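Local coordinates for hypothetical protein PurS (Thermus thermophilus, PDB 2CUW), which belongs to the PurS family of small alpha/beta proteins, and its own function has not been established, at residues Y4-L9 with I46-E51. Sequence-based numbering, arbitrary orientation.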
loop_
_atom_site.group_PDB
_atom_site.type_symbol
_atom_site.label_atom_id
_atom_site.label_comp_id
_atom_site.label_asym_id
_atom_site.label_seq_id
_atom_site.Cartn_x
_atom_site.Cartn_y
_atom_site.Cartn_z
ATOM N N TYR A 4 13.653 -7.174 9.066
ATOM C CA TYR A 4 13.257 -6.750 7.735
ATOM C C TYR A 4 12.203 -5.657 7.823
ATOM O O TYR A 4 11.551 -5.484 8.849
ATOM C CB TYR A 4 12.683 -7.925 6.943
ATOM C CG TYR A 4 13.639 -9.082 6.753
ATOM C CD1 TYR A 4 14.415 -9.195 5.598
ATOM C CD2 TYR A 4 13.762 -10.069 7.727
ATOM C CE1 TYR A 4 15.289 -10.274 5.423
ATOM C CE2 TYR A 4 14.627 -11.147 7.565
ATOM C CZ TYR A 4 15.384 -11.249 6.415
ATOM O OH TYR A 4 16.216 -12.343 6.256
ATOM N N GLN A 5 12.060 -4.908 6.739
ATOM C CA GLN A 5 11.058 -3.863 6.661
ATOM C C GLN A 5 10.252 -4.144 5.413
ATOM O O GLN A 5 10.799 -4.232 4.313
ATOM C CB GLN A 5 11.696 -2.471 6.557
ATOM C CG GLN A 5 10.669 -1.345 6.514
ATOM C CD GLN A 5 11.293 0.030 6.360
ATOM O OE1 GLN A 5 12.101 0.450 7.178
ATOM N NE2 GLN A 5 10.912 0.736 5.306
ATOM N N ALA A 6 8.949 -4.311 5.590
ATOM C CA ALA A 6 8.065 -4.559 4.470
ATOM C C ALA A 6 7.305 -3.274 4.200
ATOM O O ALA A 6 6.818 -2.632 5.128
ATOM C CB ALA A 6 7.081 -5.662 4.807
ATOM N N THR A 7 7.214 -2.894 2.931
ATOM C CA THR A 7 6.467 -1.703 2.562
ATOM C C THR A 7 5.213 -2.234 1.905
ATOM O O THR A 7 5.241 -2.662 0.749
ATOM C CB THR A 7 7.231 -0.824 1.557
ATOM O OG1 THR A 7 8.469 -0.411 2.141
ATOM C CG2 THR A 7 6.402 0.403 1.203
ATOM N N LEU A 8 4.126 -2.230 2.671
ATOM C CA LEU A 8 2.838 -2.714 2.207
ATOM C C LEU A 8 1.902 -1.578 1.819
ATOM O O LEU A 8 1.719 -0.629 2.581
ATOM C CB LEU A 8 2.175 -3.552 3.302
ATOM C CG LEU A 8 2.770 -4.934 3.590
ATOM C CD1 LEU A 8 2.156 -5.500 4.851
ATOM C CD2 LEU A 8 2.512 -5.858 2.410
ATOM N N LEU A 9 1.317 -1.687 0.631
ATOM C CA LEU A 9 0.363 -0.706 0.134
ATOM C C LEU A 9 -1.021 -1.343 0.155
ATOM O O LEU A 9 -1.212 -2.452 -0.350
ATOM C CB LEU A 9 0.688 -0.309 -1.311
ATOM C CG LEU A 9 2.071 0.303 -1.568
ATOM C CD1 LEU A 9 2.173 0.715 -3.043
ATOM C CD2 LEU A 9 2.285 1.507 -0.637
ATOM N N ILE A 46 6.377 -1.910 7.888
ATOM C CA ILE A 46 6.419 -2.836 9.012
ATOM C C ILE A 46 7.790 -3.463 9.195
ATOM O O ILE A 46 8.339 -4.065 8.273
ATOM C CB ILE A 46 5.409 -3.989 8.867
ATOM C CG1 ILE A 46 4.000 -3.444 8.625
ATOM C CG2 ILE A 46 5.423 -4.836 10.138
ATOM C CD1 ILE A 46 3.749 -3.022 7.197
ATOM N N VAL A 47 8.335 -3.306 10.390
ATOM C CA VAL A 47 9.631 -3.867 10.724
ATOM C C VAL A 47 9.389 -5.113 11.579
ATOM O O VAL A 47 8.653 -5.074 12.569
ATOM C CB VAL A 47 10.489 -2.853 11.496
ATOM C CG1 VAL A 47 11.782 -3.507 11.985
ATOM C CG2 VAL A 47 10.812 -1.672 10.585
ATOM N N PHE A 48 10.002 -6.219 11.182
ATOM C CA PHE A 48 9.829 -7.475 11.896
ATOM C C PHE A 48 10.998 -8.428 11.658
ATOM O O PHE A 48 11.699 -8.326 10.654
ATOM C CB PHE A 48 8.527 -8.145 11.443
ATOM C CG PHE A 48 8.495 -8.486 9.977
ATOM C CD1 PHE A 48 8.724 -9.790 9.547
ATOM C CD2 PHE A 48 8.250 -7.503 9.024
ATOM C CE1 PHE A 48 8.708 -10.114 8.192
ATOM C CE2 PHE A 48 8.230 -7.814 7.659
ATOM C CZ PHE A 48 8.460 -9.124 7.241
ATOM N N PRO A 49 11.214 -9.372 12.585
ATOM C CA PRO A 49 12.304 -10.336 12.448
ATOM C C PRO A 49 11.833 -11.539 11.632
ATOM O O PRO A 49 10.638 -11.830 11.572
ATOM C CB PRO A 49 12.612 -10.692 13.895
ATOM C CG PRO A 49 11.250 -10.714 14.508
ATOM C CD PRO A 49 10.570 -9.490 13.907
ATOM N N ALA A 50 12.774 -12.222 10.992
ATOM C CA ALA A 50 12.465 -13.401 10.189
ATOM C C ALA A 50 13.728 -14.236 10.003
ATOM O O ALA A 50 14.841 -13.736 10.175
ATOM C CB ALA A 50 11.904 -12.989 8.825
ATOM N N GLU A 51 13.542 -15.503 9.649
ATOM C CA GLU A 51 14.644 -16.435 9.433
ATOM C C GLU A 51 15.467 -16.102 8.198
ATOM O O GLU A 51 16.696 -16.190 8.216
ATOM C CB GLU A 51 14.103 -17.856 9.293
ATOM C CG GLU A 51 13.787 -18.526 10.609
ATOM C CD GLU A 51 15.020 -18.661 11.478
ATOM O OE1 GLU A 51 16.097 -18.989 10.925
ATOM O OE2 GLU A 51 14.911 -18.445 12.705
#
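Tyr4 and Phe48 face each other as an antiparallel hydrogen-bonded pair, with Tyr4 N to Phe48 O at 2.8 Å and Phe48 N returning to Tyr4 O. Ala6 and Ile46 repeat the pattern, Ile46 N reaching Ala6 O at 2.9 Å. Between them Gln5 and Val47 form the non-hydrogen-bonded pair, where two CA-H...O contacts add to the ladder; Val47 CA lies 3.1 Å from Tyr4 O. On the face bearing Tyr4, Ala6, Ile46 and Phe48, the phenylalanine has CG between its backbone N and carbonyl carbon (chi1 61°), which swings the ring across toward strand 3-12. Tyr4 CB sits over one face of that ring, and Ala6 CB meets its edge, 3.8 Å from CE2. The Tyr4 ring in turn reaches across to the chain just beyond strand 42-49, its CE2 3.5 Å from Ala50 CB in an oblique approach. Farther along, the delta methyls Leu8 CD1 and Ile46 CD1 touch at 3.8 Å. Helix 53-67 packs on this face, through Leu53 and Ala56 on Tyr4, Ala60 on Ala6 and Met63 on Phe48. On the reverse face Gln5 CG meets Val47 CG2 loosely, and Leu83 touches both side chains. Strand 3-12 also pairs with strand 73-82, making it the central strand of a three-stranded antiparallel sheet with helix 53-67 laid against one face, a two-layer alpha/beta arrangement.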